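Local coordinates for virulent strain associated lipoprotein (PDB 6FZZ), which is an outer surface lipoprotein of a Lyme disease spirochaete and may, like BBE31 of Borrelia burgdorferi, bind glutathione and help colonise the mammalian host, at residues D86-A89 with D90-K93; E106-F109 with N110-T114; E149-L152 with S153-E156; Q170-N174 with S175-D179; S201-L204 with K205-L209. One frame throughout, in Å; residues are numbered along the deposited sequence.

Contact 1: D86-A89 with D90-K93; sequences DMNA and DELK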
loop_
_atom_site.group_PDB
_atom_site.type_symbol
_atom_site.label_atom_id
_atom_site.label_comp_id
_atom_site.label_asym_id
_atom_site.label_seq_id
_atom_site.Cartn_x
_atom_site.Cartn_y
_atom_site.Cartn_z
ATOM N N ASP A 86 -0.233 -7.667 5.830
ATOM C CA ASP A 86 -0.850 -8.665 6.661
ATOM C C ASP A 86 -0.668 -10.073 6.077
ATOM O O ASP A 86 -1.373 -10.971 6.519
ATOM C CB ASP A 86 -2.331 -8.288 6.849
ATOM C CG ASP A 86 -3.002 -9.003 8.045
ATOM O OD1 ASP A 86 -2.305 -9.576 8.945
ATOM O OD2 ASP A 86 -4.268 -9.001 8.033
ATOM N N MET A 87 0.232 -10.268 5.088
ATOM C CA MET A 87 0.488 -11.620 4.502
ATOM C C MET A 87 1.804 -12.250 4.934
ATOM O O MET A 87 2.788 -11.555 5.060
ATOM C CB MET A 87 0.525 -11.549 2.996
ATOM C CG MET A 87 -0.793 -11.137 2.399
ATOM S SD MET A 87 -0.747 -11.162 0.607
ATOM C CE MET A 87 -2.334 -10.454 0.170
ATOM N N ASN A 88 1.854 -13.571 5.117
ATOM C CA ASN A 88 3.170 -14.225 5.280
ATOM C C ASN A 88 3.758 -14.607 3.929
ATOM O O ASN A 88 3.074 -14.433 2.890
ATOM C CB ASN A 88 3.089 -15.448 6.172
ATOM C CG ASN A 88 2.250 -16.525 5.571
ATOM O OD1 ASN A 88 2.499 -16.982 4.455
ATOM N ND2 ASN A 88 1.203 -16.883 6.271
ATOM N N ALA A 89 4.997 -15.141 3.953
ATOM C CA ALA A 89 5.734 -15.542 2.746
ATOM C C ALA A 89 4.893 -16.436 1.816
ATOM O O ALA A 89 4.909 -16.218 0.611
ATOM C CB ALA A 89 7.076 -16.200 3.093
ATOM N N ASP A 90 4.125 -17.366 2.393
ATOM C CA ASP A 90 3.234 -18.259 1.648
ATOM C C ASP A 90 2.041 -17.520 0.983
ATOM O O ASP A 90 1.664 -17.830 -0.141
ATOM C CB ASP A 90 2.693 -19.317 2.584
ATOM C CG ASP A 90 1.577 -20.127 1.979
ATOM O OD1 ASP A 90 1.887 -21.023 1.156
ATOM O OD2 ASP A 90 0.388 -19.863 2.325
ATOM N N GLU A 91 1.417 -16.604 1.720
ATOM C CA GLU A 91 0.349 -15.785 1.180
ATOM C C GLU A 91 0.869 -14.824 0.141
ATOM O O GLU A 91 0.211 -14.623 -0.885
ATOM C CB GLU A 91 -0.329 -15.012 2.286
ATOM C CG GLU A 91 -1.182 -15.875 3.199
ATOM C CD GLU A 91 -1.634 -15.070 4.379
ATOM O OE1 GLU A 91 -0.726 -14.544 5.084
ATOM O OE2 GLU A 91 -2.861 -14.886 4.533
ATOM N N LEU A 92 2.050 -14.239 0.385
ATOM C CA LEU A 92 2.717 -13.393 -0.613
ATOM C C LEU A 92 2.911 -14.112 -1.946
ATOM O O LEU A 92 2.629 -13.561 -3.020
ATOM C CB LEU A 92 4.082 -12.880 -0.091
ATOM C CG LEU A 92 4.041 -11.872 1.053
ATOM C CD1 LEU A 92 5.426 -11.535 1.586
ATOM C CD2 LEU A 92 3.346 -10.604 0.636
ATOM N N LYS A 93 3.425 -15.346 -1.896
ATOM C CA LYS A 93 3.730 -16.072 -3.129
ATOM C C LYS A 93 2.396 -16.423 -3.806
ATOM O O LYS A 93 2.254 -16.342 -4.996
ATOM C CB LYS A 93 4.546 -17.368 -2.814
ATOM C CG LYS A 93 4.621 -18.314 -4.028
ATOM C CD LYS A 93 4.908 -19.775 -3.673
ATOM C CE LYS A 93 6.017 -19.929 -2.648
ATOM N NZ LYS A 93 6.548 -21.326 -2.631
#

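Contact 2: E106-F109 with N110-T114; sequences EDIF and NTSIT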
loop_
_atom_site.group_PDB
_atom_site.type_symbol
_atom_site.label_atom_id
_atom_site.label_comp_id
_atom_site.label_asym_id
_atom_site.label_seq_id
_atom_site.Cartn_x
_atom_site.Cartn_y
_atom_site.Cartn_z
ATOM N N GLU A 106 0.410 -5.523 -13.751
ATOM C CA GLU A 106 0.586 -4.068 -13.831
ATOM C C GLU A 106 -0.455 -3.261 -13.148
ATOM O O GLU A 106 -0.128 -2.365 -12.351
ATOM C CB GLU A 106 0.708 -3.617 -15.297
ATOM C CG GLU A 106 2.023 -4.057 -15.900
ATOM C CD GLU A 106 2.184 -3.558 -17.352
ATOM O OE1 GLU A 106 1.272 -2.839 -17.874
ATOM O OE2 GLU A 106 3.237 -3.867 -17.951
ATOM N N ASP A 107 -1.721 -3.557 -13.400
ATOM C CA ASP A 107 -2.796 -2.700 -12.918
ATOM C C ASP A 107 -2.992 -2.936 -11.405
ATOM O O ASP A 107 -3.320 -2.007 -10.693
ATOM C CB ASP A 107 -4.126 -2.982 -13.662
ATOM C CG ASP A 107 -4.196 -2.264 -15.029
ATOM O OD1 ASP A 107 -3.169 -1.751 -15.467
ATOM O OD2 ASP A 107 -5.247 -2.214 -15.683
ATOM N N ILE A 108 -2.869 -4.180 -10.943
ATOM C CA ILE A 108 -2.986 -4.456 -9.492
ATOM C C ILE A 108 -1.792 -3.842 -8.732
ATOM O O ILE A 108 -1.993 -3.163 -7.683
ATOM C CB ILE A 108 -3.013 -6.001 -9.225
ATOM C CG1 ILE A 108 -4.325 -6.587 -9.655
ATOM C CG2 ILE A 108 -2.726 -6.331 -7.765
ATOM C CD1 ILE A 108 -5.515 -6.288 -8.727
ATOM N N PHE A 109 -0.563 -4.124 -9.195
ATOM C CA PHE A 109 0.618 -3.739 -8.425
ATOM C C PHE A 109 0.862 -2.236 -8.541
ATOM O O PHE A 109 1.065 -1.556 -7.522
ATOM C CB PHE A 109 1.875 -4.561 -8.778
ATOM C CG PHE A 109 1.899 -5.918 -8.103
ATOM C CD1 PHE A 109 1.220 -7.008 -8.660
ATOM C CD2 PHE A 109 2.600 -6.095 -6.925
ATOM C CE1 PHE A 109 1.233 -8.240 -8.029
ATOM C CE2 PHE A 109 2.628 -7.341 -6.312
ATOM C CZ PHE A 109 1.916 -8.386 -6.847
ATOM N N ASN A 110 0.777 -1.675 -9.733
ATOM C CA ASN A 110 1.072 -0.235 -9.841
ATOM C C ASN A 110 0.070 0.626 -9.046
ATOM O O ASN A 110 0.430 1.678 -8.456
ATOM C CB ASN A 110 1.124 0.225 -11.313
ATOM C CG ASN A 110 2.349 -0.287 -12.063
ATOM O OD1 ASN A 110 3.385 -0.690 -11.499
ATOM N ND2 ASN A 110 2.260 -0.209 -13.404
ATOM N N THR A 111 -1.182 0.203 -9.076
ATOM C CA THR A 111 -2.238 0.937 -8.422
ATOM C C THR A 111 -2.047 0.874 -6.902
ATOM O O THR A 111 -2.123 1.917 -6.248
ATOM C CB THR A 111 -3.673 0.491 -8.868
ATOM O OG1 THR A 111 -3.802 0.590 -10.268
ATOM C CG2 THR A 111 -4.717 1.418 -8.295
ATOM N N SER A 112 -1.740 -0.325 -6.384
ATOM C CA SER A 112 -1.612 -0.616 -4.963
ATOM C C SER A 112 -0.421 0.114 -4.405
ATOM O O SER A 112 -0.489 0.718 -3.326
ATOM C CB SER A 112 -1.330 -2.166 -4.736
ATOM O OG SER A 112 -2.379 -2.819 -5.267
ATOM N N ILE A 113 0.682 0.070 -5.139
ATOM C CA ILE A 113 1.917 0.656 -4.687
ATOM C C ILE A 113 1.850 2.185 -4.765
ATOM O O ILE A 113 2.508 2.863 -4.002
ATOM C CB ILE A 113 3.108 0.011 -5.460
ATOM C CG1 ILE A 113 3.600 -1.225 -4.728
ATOM C CG2 ILE A 113 4.201 0.971 -5.765
ATOM C CD1 ILE A 113 2.619 -2.388 -4.805
ATOM N N THR A 114 1.055 2.746 -5.677
ATOM C CA THR A 114 0.861 4.160 -5.711
ATOM C C THR A 114 0.091 4.619 -4.449
ATOM O O THR A 114 0.467 5.613 -3.794
ATOM C CB THR A 114 0.130 4.589 -7.016
ATOM O OG1 THR A 114 0.913 4.203 -8.123
ATOM C CG2 THR A 114 -0.148 6.121 -7.092
#

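Contact 3: E149-L152 with S153-E156; sequences EKLL and STKE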
loop_
_atom_site.group_PDB
_atom_site.type_symbol
_atom_site.label_atom_id
_atom_site.label_comp_id
_atom_site.label_asym_id
_atom_site.label_seq_id
_atom_site.Cartn_x
_atom_site.Cartn_y
_atom_site.Cartn_z
ATOM N N GLU A 149 -6.435 9.619 9.352
ATOM C CA GLU A 149 -7.202 8.427 9.595
ATOM C C GLU A 149 -7.889 7.895 8.383
ATOM O O GLU A 149 -7.881 6.666 8.137
ATOM C CB GLU A 149 -8.241 8.628 10.726
ATOM C CG GLU A 149 -7.609 8.812 12.047
ATOM C CD GLU A 149 -8.641 8.938 13.182
ATOM O OE1 GLU A 149 -9.815 9.163 12.909
ATOM O OE2 GLU A 149 -8.274 8.857 14.360
ATOM N N LYS A 150 -8.516 8.785 7.646
ATOM C CA LYS A 150 -9.119 8.398 6.366
ATOM C C LYS A 150 -8.040 7.830 5.416
ATOM O O LYS A 150 -8.255 6.759 4.776
ATOM C CB LYS A 150 -9.816 9.588 5.706
ATOM C CG LYS A 150 -11.148 9.958 6.366
ATOM C CD LYS A 150 -11.985 10.880 5.485
ATOM C CE LYS A 150 -11.508 12.324 5.570
ATOM N NZ LYS A 150 -12.298 13.319 4.751
ATOM N N LEU A 151 -6.878 8.506 5.339
ATOM C CA LEU A 151 -5.762 7.984 4.482
ATOM C C LEU A 151 -5.343 6.570 4.880
ATOM O O LEU A 151 -5.280 5.679 4.017
ATOM C CB LEU A 151 -4.549 8.941 4.535
ATOM C CG LEU A 151 -3.306 8.579 3.727
ATOM C CD1 LEU A 151 -3.695 8.474 2.252
ATOM C CD2 LEU A 151 -2.288 9.674 3.966
ATOM N N LEU A 152 -5.173 6.306 6.192
ATOM C CA LEU A 152 -4.816 4.996 6.684
ATOM C C LEU A 152 -5.907 3.961 6.387
ATOM O O LEU A 152 -5.618 2.802 6.029
ATOM C CB LEU A 152 -4.457 5.036 8.194
ATOM C CG LEU A 152 -3.242 5.860 8.628
ATOM C CD1 LEU A 152 -3.055 5.848 10.142
ATOM C CD2 LEU A 152 -1.962 5.369 7.938
ATOM N N SER A 153 -7.189 4.360 6.491
ATOM C CA SER A 153 -8.279 3.438 6.113
ATOM C C SER A 153 -8.253 2.997 4.661
ATOM O O SER A 153 -8.687 1.896 4.397
ATOM C CB SER A 153 -9.696 4.074 6.335
ATOM O OG SER A 153 -9.688 4.575 7.628
ATOM N N THR A 154 -7.838 3.862 3.733
ATOM C CA THR A 154 -7.783 3.450 2.297
ATOM C C THR A 154 -6.904 2.251 2.176
ATOM O O THR A 154 -7.233 1.282 1.502
ATOM C CB THR A 154 -7.370 4.576 1.318
ATOM O OG1 THR A 154 -5.989 5.003 1.527
ATOM C CG2 THR A 154 -8.367 5.789 1.486
ATOM N N LYS A 155 -5.773 2.299 2.858
ATOM C CA LYS A 155 -4.835 1.205 2.800
ATOM C C LYS A 155 -5.419 -0.035 3.387
ATOM O O LYS A 155 -5.252 -1.131 2.833
ATOM C CB LYS A 155 -3.539 1.605 3.508
ATOM C CG LYS A 155 -2.744 0.416 4.004
ATOM C CD LYS A 155 -1.384 0.800 4.554
ATOM C CE LYS A 155 -0.642 -0.525 4.834
ATOM N NZ LYS A 155 0.760 -0.280 5.081
ATOM N N GLU A 156 -6.064 0.117 4.545
ATOM C CA GLU A 156 -6.703 -1.004 5.257
ATOM C C GLU A 156 -7.831 -1.711 4.432
ATOM O O GLU A 156 -7.948 -2.933 4.455
ATOM C CB GLU A 156 -7.270 -0.514 6.575
ATOM C CG GLU A 156 -8.178 -1.518 7.242
ATOM C CD GLU A 156 -8.323 -1.255 8.708
ATOM O OE1 GLU A 156 -8.508 -0.052 9.076
ATOM O OE2 GLU A 156 -8.262 -2.252 9.477
#

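Contact 4: Q170-N174 with S175-D179; sequences QDDNN and SIKAD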
loop_
_atom_site.group_PDB
_atom_site.type_symbol
_atom_site.label_atom_id
_atom_site.label_comp_id
_atom_site.label_asym_id
_atom_site.label_seq_id
_atom_site.Cartn_x
_atom_site.Cartn_y
_atom_site.Cartn_z
ATOM N N GLN A 170 -8.783 -19.840 -2.815
ATOM C CA GLN A 170 -8.712 -21.109 -2.104
ATOM C C GLN A 170 -10.092 -21.840 -2.054
ATOM O O GLN A 170 -10.156 -22.997 -2.360
ATOM C CB GLN A 170 -8.127 -20.856 -0.710
ATOM C CG GLN A 170 -8.423 -21.914 0.332
ATOM C CD GLN A 170 -8.804 -21.318 1.685
ATOM O OE1 GLN A 170 -9.802 -20.604 1.806
ATOM N NE2 GLN A 170 -8.029 -21.638 2.712
ATOM N N ASP A 171 -11.170 -21.150 -1.714
ATOM C CA ASP A 171 -12.518 -21.721 -1.745
ATOM C C ASP A 171 -13.200 -21.864 -3.096
ATOM O O ASP A 171 -14.306 -22.395 -3.151
ATOM C CB ASP A 171 -13.463 -20.871 -0.916
ATOM C CG ASP A 171 -13.150 -20.928 0.547
ATOM O OD1 ASP A 171 -12.296 -21.735 0.919
ATOM O OD2 ASP A 171 -13.742 -20.136 1.319
ATOM N N ASP A 172 -12.597 -21.357 -4.167
ATOM C CA ASP A 172 -13.230 -21.335 -5.469
ATOM C C ASP A 172 -14.575 -20.601 -5.458
ATOM O O ASP A 172 -15.502 -20.980 -6.188
ATOM C CB ASP A 172 -13.359 -22.783 -6.016
ATOM C CG ASP A 172 -13.595 -22.859 -7.526
ATOM O OD1 ASP A 172 -13.167 -22.000 -8.349
ATOM O OD2 ASP A 172 -14.213 -23.865 -7.910
ATOM N N ASN A 173 -14.670 -19.506 -4.709
ATOM C CA ASN A 173 -15.883 -18.681 -4.769
ATOM C C ASN A 173 -16.113 -18.097 -6.134
ATOM O O ASN A 173 -15.193 -17.515 -6.760
ATOM C CB ASN A 173 -15.892 -17.571 -3.733
ATOM C CG ASN A 173 -16.102 -18.094 -2.332
ATOM O OD1 ASN A 173 -16.384 -19.274 -2.132
ATOM N ND2 ASN A 173 -15.954 -17.223 -1.357
ATOM N N ASN A 174 -17.340 -18.310 -6.624
ATOM C CA ASN A 174 -17.747 -17.824 -7.923
ATOM C C ASN A 174 -16.912 -18.442 -9.045
ATOM O O ASN A 174 -16.820 -17.878 -10.143
ATOM C CB ASN A 174 -17.715 -16.283 -7.950
ATOM C CG ASN A 174 -18.948 -15.661 -7.291
ATOM O OD1 ASN A 174 -20.027 -15.686 -7.874
ATOM N ND2 ASN A 174 -18.796 -15.101 -6.083
ATOM N N SER A 175 -16.339 -19.624 -8.771
ATOM C CA SER A 175 -15.559 -20.398 -9.755
ATOM C C SER A 175 -14.270 -19.717 -10.172
ATOM O O SER A 175 -13.743 -20.021 -11.240
ATOM C CB SER A 175 -16.367 -20.729 -11.041
ATOM O OG SER A 175 -17.722 -21.024 -10.764
ATOM N N ILE A 176 -13.726 -18.828 -9.336
ATOM C CA ILE A 176 -12.545 -18.064 -9.797
ATOM C C ILE A 176 -11.266 -18.906 -9.855
ATOM O O ILE A 176 -10.281 -18.499 -10.502
ATOM C CB ILE A 176 -12.303 -16.767 -8.968
ATOM C CG1 ILE A 176 -11.998 -17.082 -7.519
ATOM C CG2 ILE A 176 -13.488 -15.810 -9.120
ATOM C CD1 ILE A 176 -11.423 -15.885 -6.779
ATOM N N LYS A 177 -11.251 -20.026 -9.110
ATOM C CA LYS A 177 -10.150 -21.001 -9.179
ATOM C C LYS A 177 -10.339 -22.013 -10.292
ATOM O O LYS A 177 -9.390 -22.367 -10.971
ATOM C CB LYS A 177 -10.003 -21.783 -7.880
ATOM C CG LYS A 177 -8.769 -22.678 -7.854
ATOM C CD LYS A 177 -8.673 -23.446 -6.536
ATOM C CE LYS A 177 -7.713 -24.623 -6.665
ATOM N NZ LYS A 177 -8.275 -25.865 -6.048
ATOM N N ALA A 178 -11.567 -22.466 -10.475
ATOM C CA ALA A 178 -11.893 -23.410 -11.543
ATOM C C ALA A 178 -11.858 -22.774 -12.915
ATOM O O ALA A 178 -11.655 -23.467 -13.905
ATOM C CB ALA A 178 -13.271 -24.011 -11.288
ATOM N N ASP A 179 -12.055 -21.452 -12.994
ATOM C CA ASP A 179 -12.283 -20.802 -14.280
ATOM C C ASP A 179 -11.548 -19.455 -14.386
ATOM O O ASP A 179 -11.947 -18.473 -13.766
ATOM C CB ASP A 179 -13.790 -20.632 -14.458
ATOM C CG ASP A 179 -14.186 -20.009 -15.800
ATOM O OD1 ASP A 179 -13.346 -19.515 -16.594
ATOM O OD2 ASP A 179 -15.395 -20.026 -16.057
#

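Contact 5: S201-L204 with K205-L209; sequences SEKL and KSDIL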
loop_
_atom_site.group_PDB
_atom_site.type_symbol
_atom_site.label_atom_id
_atom_site.label_comp_id
_atom_site.label_asym_id
_atom_site.label_seq_id
_atom_site.Cartn_x
_atom_site.Cartn_y
_atom_site.Cartn_z
ATOM N N SER A 201 -6.615 8.403 -2.000
ATOM C CA SER A 201 -5.386 8.626 -1.258
ATOM C C SER A 201 -4.599 9.815 -1.744
ATOM O O SER A 201 -4.007 10.554 -0.953
ATOM C CB SER A 201 -4.538 7.326 -1.242
ATOM O OG SER A 201 -3.994 7.065 -2.518
ATOM N N GLU A 202 -4.607 10.041 -3.068
ATOM C CA GLU A 202 -3.982 11.210 -3.675
ATOM C C GLU A 202 -4.542 12.525 -3.128
ATOM O O GLU A 202 -3.785 13.410 -2.775
ATOM C CB GLU A 202 -4.134 11.159 -5.213
ATOM C CG GLU A 202 -3.628 12.351 -5.947
ATOM C CD GLU A 202 -2.139 12.564 -5.795
ATOM O OE1 GLU A 202 -1.384 11.592 -5.769
ATOM O OE2 GLU A 202 -1.722 13.728 -5.652
ATOM N N LYS A 203 -5.863 12.643 -3.091
ATOM C CA LYS A 203 -6.537 13.831 -2.554
ATOM C C LYS A 203 -6.314 14.011 -1.023
ATOM O O LYS A 203 -6.098 15.132 -0.546
ATOM C CB LYS A 203 -8.027 13.695 -2.869
ATOM C CG LYS A 203 -8.935 14.856 -2.470
ATOM C CD LYS A 203 -9.722 14.582 -1.233
ATOM C CE LYS A 203 -10.880 15.576 -1.030
ATOM N NZ LYS A 203 -10.399 16.984 -1.022
ATOM N N LEU A 204 -6.438 12.944 -0.257
ATOM C CA LEU A 204 -6.171 12.993 1.201
ATOM C C LEU A 204 -4.762 13.415 1.470
ATOM O O LEU A 204 -4.505 14.268 2.332
ATOM C CB LEU A 204 -6.418 11.610 1.852
ATOM C CG LEU A 204 -7.869 11.139 1.781
ATOM C CD1 LEU A 204 -7.984 9.717 2.226
ATOM C CD2 LEU A 204 -8.815 12.050 2.568
ATOM N N LYS A 205 -3.822 12.777 0.767
ATOM C CA LYS A 205 -2.433 13.257 0.814
ATOM C C LYS A 205 -2.313 14.759 0.491
ATOM O O LYS A 205 -1.690 15.558 1.266
ATOM C CB LYS A 205 -1.538 12.437 -0.125
ATOM C CG LYS A 205 -0.105 12.971 -0.322
ATOM C CD LYS A 205 0.720 12.358 -1.460
ATOM C CE LYS A 205 0.224 12.781 -2.845
ATOM N NZ LYS A 205 0.862 12.088 -3.949
ATOM N N SER A 206 -2.847 15.175 -0.669
ATOM C CA SER A 206 -2.730 16.596 -1.081
ATOM C C SER A 206 -3.419 17.492 0.001
ATOM O O SER A 206 -2.912 18.530 0.397
ATOM C CB SER A 206 -3.389 16.830 -2.469
ATOM O OG SER A 206 -2.693 15.976 -3.380
ATOM N N ASP A 207 -4.510 17.056 0.557
ATOM C CA ASP A 207 -5.115 17.891 1.576
ATOM C C ASP A 207 -4.206 18.004 2.828
ATOM O O ASP A 207 -4.095 19.077 3.411
ATOM C CB ASP A 207 -6.444 17.373 1.999
ATOM C CG ASP A 207 -7.546 17.588 0.950
ATOM O OD1 ASP A 207 -7.415 18.397 0.007
ATOM O OD2 ASP A 207 -8.573 16.931 1.118
ATOM N N ILE A 208 -3.575 16.898 3.237
ATOM C CA ILE A 208 -2.628 16.938 4.370
ATOM C C ILE A 208 -1.433 17.789 4.076
ATOM O O ILE A 208 -1.063 18.658 4.926
ATOM C CB ILE A 208 -2.206 15.547 4.827
ATOM C CG1 ILE A 208 -3.439 14.884 5.453
ATOM C CG2 ILE A 208 -1.020 15.674 5.789
ATOM C CD1 ILE A 208 -3.267 13.401 5.746
ATOM N N LEU A 209 -0.871 17.651 2.849
ATOM C CA LEU A 209 0.236 18.529 2.451
ATOM C C LEU A 209 -0.154 20.041 2.377
ATOM O O LEU A 209 0.675 20.870 2.493
ATOM C CB LEU A 209 0.835 18.123 1.097
ATOM C CG LEU A 209 1.427 16.737 1.060
ATOM C CD1 LEU A 209 1.937 16.434 -0.337
ATOM C CD2 LEU A 209 2.510 16.611 2.114
#

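Contact 1: D86-A89 with D90-K93
Asn88 and Glu91 reach across the first turn of helix 89-102 in a capping box, each side chain serving the other's backbone. Asn88 is the N-cap, and its OD1 accepts from Glu91 N at 3.0 Å; a weaker, strongly bent bond from Asp90 N joins at the same oxygen. Asparagine suits this place because its short amide can turn back over the first free N-H groups of a helix. Here chi1 of 65° sets CG between the backbone N and the carbonyl carbon, and OD1 is carried over the turn. Glu91 N lies well above the amide plane, 43° out of it. The return bond runs from Asn88 N to Glu91 OE1 at 2.8 Å, close to straight and met on the anti side of the carboxylate. Glutamate has the length for it: its extended chain passes Asn88 at about a right angle. An acid here also lies near the helix N-terminus, where the dipole would be expected to stabilise a negative charge. The second oxygen, OE2, forms a salt bridge with Lys163 of helix 138-170, so one carboxylate both closes the cap and ties it to the neighbouring helix. Ala89 begins the helix, and its carbonyl takes the N-H of Lys93, while Asn88 O takes that of Leu92 at 2.7 Å. Toward helix 138-170 Met87, which packs on Phe162 and Leu166, lays its CB 3.6 Å from Glu91 CB, and the same Met87 CB touches Leu92 CD2 at 3.8 Å.

Contact 2: E106-F109 with N110-T114
With OG1 of Thr111 (chi1 -56°) and OG of Ser112 (chi1 -60°) each anti to its own carbonyl carbon, both hydroxyls are folded back along helix 105-126 onto the carbonyls four residues earlier. This is a familiar alpha-helical arrangement, in which a serine or threonine pays for its polar atom on the buried side of a helix by donating a hydrogen bond to a carbonyl of the preceding turn. Thr111 OG1 reaches Asp107 O at 2.7 Å, lying in the plane of that carbonyl, whereas the backbone bond from Thr111 N to the same oxygen is weak and long at 3.5 Å. The hydroxyl is thus the nearer of the two donors. Ser112 OG also donates to Ile108 O, though at 2.5 Å the modelled bond is very short and its exact length doubtful; Ser112 N bonds to that oxygen as well. Small hydroxylated residues suit this face because helix 180-209 lies against it: both Thr111 and Ser112 touch Ile194. A turn later Thr114 OG1 repeats the pattern on Asn110 O at 2.6 Å, where Thr114 N is a second donor. Asn110 N is bonded to Glu106 O, but its amide finds its partners outside the turn: OD1 bonds to Tyr76 OH, and ND2 to a bound tetraethylene glycol, probably a crystallisation additive. Phe109 and Ile113 take another side, both packing on Tyr76 and Thr80 of helix 71-83. Between these two, Ile113 CD1 comes obliquely to the phenyl ring, 4.3 Å from Phe109 CD2.

Contact 3: E149-L152 with S153-E156
Glu149 O is gripped twice by Ser153. The backbone N bonds to it at 2.9 Å and the hydroxyl OG at 2.8 Å, and the two arrive from opposite faces of the carbonyl plane. Serine is suited to this because OG, anti to its carbonyl carbon (chi1 -50°), swings back toward the preceding turn of the helix. Thr154 is turned differently. Its OG1 stands between the backbone N and the carbonyl carbon (chi1 66°), and that rotation sends it to Leu151 O, three residues back, at 2.7 Å. There it lies in the carbonyl plane on a lone pair, while the methyl CG2, anti to the carbonyl carbon, rests 3.4 Å from Lys150 O. The hydroxyl of this buried residue is therefore satisfied within the helix itself, and its methyl adds apolar surface. Leu152 O receives Glu156 N in the ordinary helical way.

Helix 138-170 is surrounded here on several sides: Leu151 and Thr154 pack against both helix 105-126 and helix 180-209, whereas Glu149 and Leu152 touch Leu25 of helix 15-41. Lys155 extends from the same turn to a salt bridge with Glu116 of helix 105-126.

Contact 4: Q170-N174 with S175-D179
Asp172 and the backbone of Lys177 and Ala178 are joined by side-chain hydrogen bonds. Asp172 OD1 accepts from Ala178 N at 2.7 Å, with the donor standing above the carboxylate plane, 41° out of it. Lys177 N approaches the same oxygen at 2.9 Å, but its bond is bent and weak. Aspartate suits the place: with CG anti to the backbone N (chi1 -162°), its short carboxylate spans the loop and collects N-H groups from the returning chain.

Backbone bonds close the turn behind it. Ser175 N gives to Asp172 O at 3.0 Å and Ile176 N to Asn173 O at 3.2 Å, each donor lying well above the carbonyl plane. Asp172 also ends helix 138-170 in a Schellman motif, its positive phi (57°) turning the chain out of the helix with two bonds back into the last turn. At the far end Asp179 is the N-cap of helix 180-209, its OD1 accepting from Asn181 N.

Close van der Waals approaches surround the carboxylate: Lys177 CB lies 3.2 Å from Asp172 OD1, the two side chains crossing at about a right angle, and Ala178 CB is 3.5 Å from Asp172 OD2. The apolar part falls to Ile176, which turns inward from this largely polar loop, packing on Leu165 of helix 138-170 and on Leu183 and His186 of helix 180-209.

Contact 5: S201-L204 with K205-L209
Glu202 and Lys205 lean across one another obliquely on helix 180-209, three residues apart, and Lys205 NZ comes to Glu202 OE1 at 2.9 Å in a salt bridge. The ammonium lies on the syn side of the carboxylate, 30° out of its plane. Both chains must bend to meet: Glu202 turns at chi2 (63°), and Lys205 at chi3. Lys203 and Asp207 form the second salt bridge, four residues apart, with Lys203 NZ 2.8 Å from Asp207 OD2 on its syn lone pair. Here the long lysine curls along the helix while the short aspartate stays close to its own backbone. Lysine suits both pairs, as its flexible chain can fold along the helix surface to reach an acid on a nearby turn. Between them Ser206 grips Glu202 O twice, OG and N each at 2.9 Å and from opposite faces of the carbonyl plane.

Both pairs lie in a stretch predicted to form a coiled coil. Glu202 and Lys205 lie toward helix 105-126, where Asn118 also bonds to Lys205 NZ, and beside a bound tetraethylene glycol, while Asp207 packs on Leu147 of helix 138-170, as does Ile208 just beyond it.

Overall arrangement
All five contacts are local ones within one largely helical chain. Contacts 3 and 5 are the only pair that touch: their centres are about 12 Å apart, and Leu204 CD1 rests 3.5 Å from Leu151 N, joining helices 138-170 and 180-209. Contact 2 comes within about 5 Å of contact 5, nearest atoms, and its centre is about 17 Å from that of contact 3. Contact 4 lies in the loop joining helices 138-170 and 180-209, its centre about 37 Å from that of contact 5 and on the opposite side of the chain's centre; contact 1 lies on the same side as contact 4. Bound tetraethylene glycol, probably from crystallisation, lies beside contacts 2, 3 and 5.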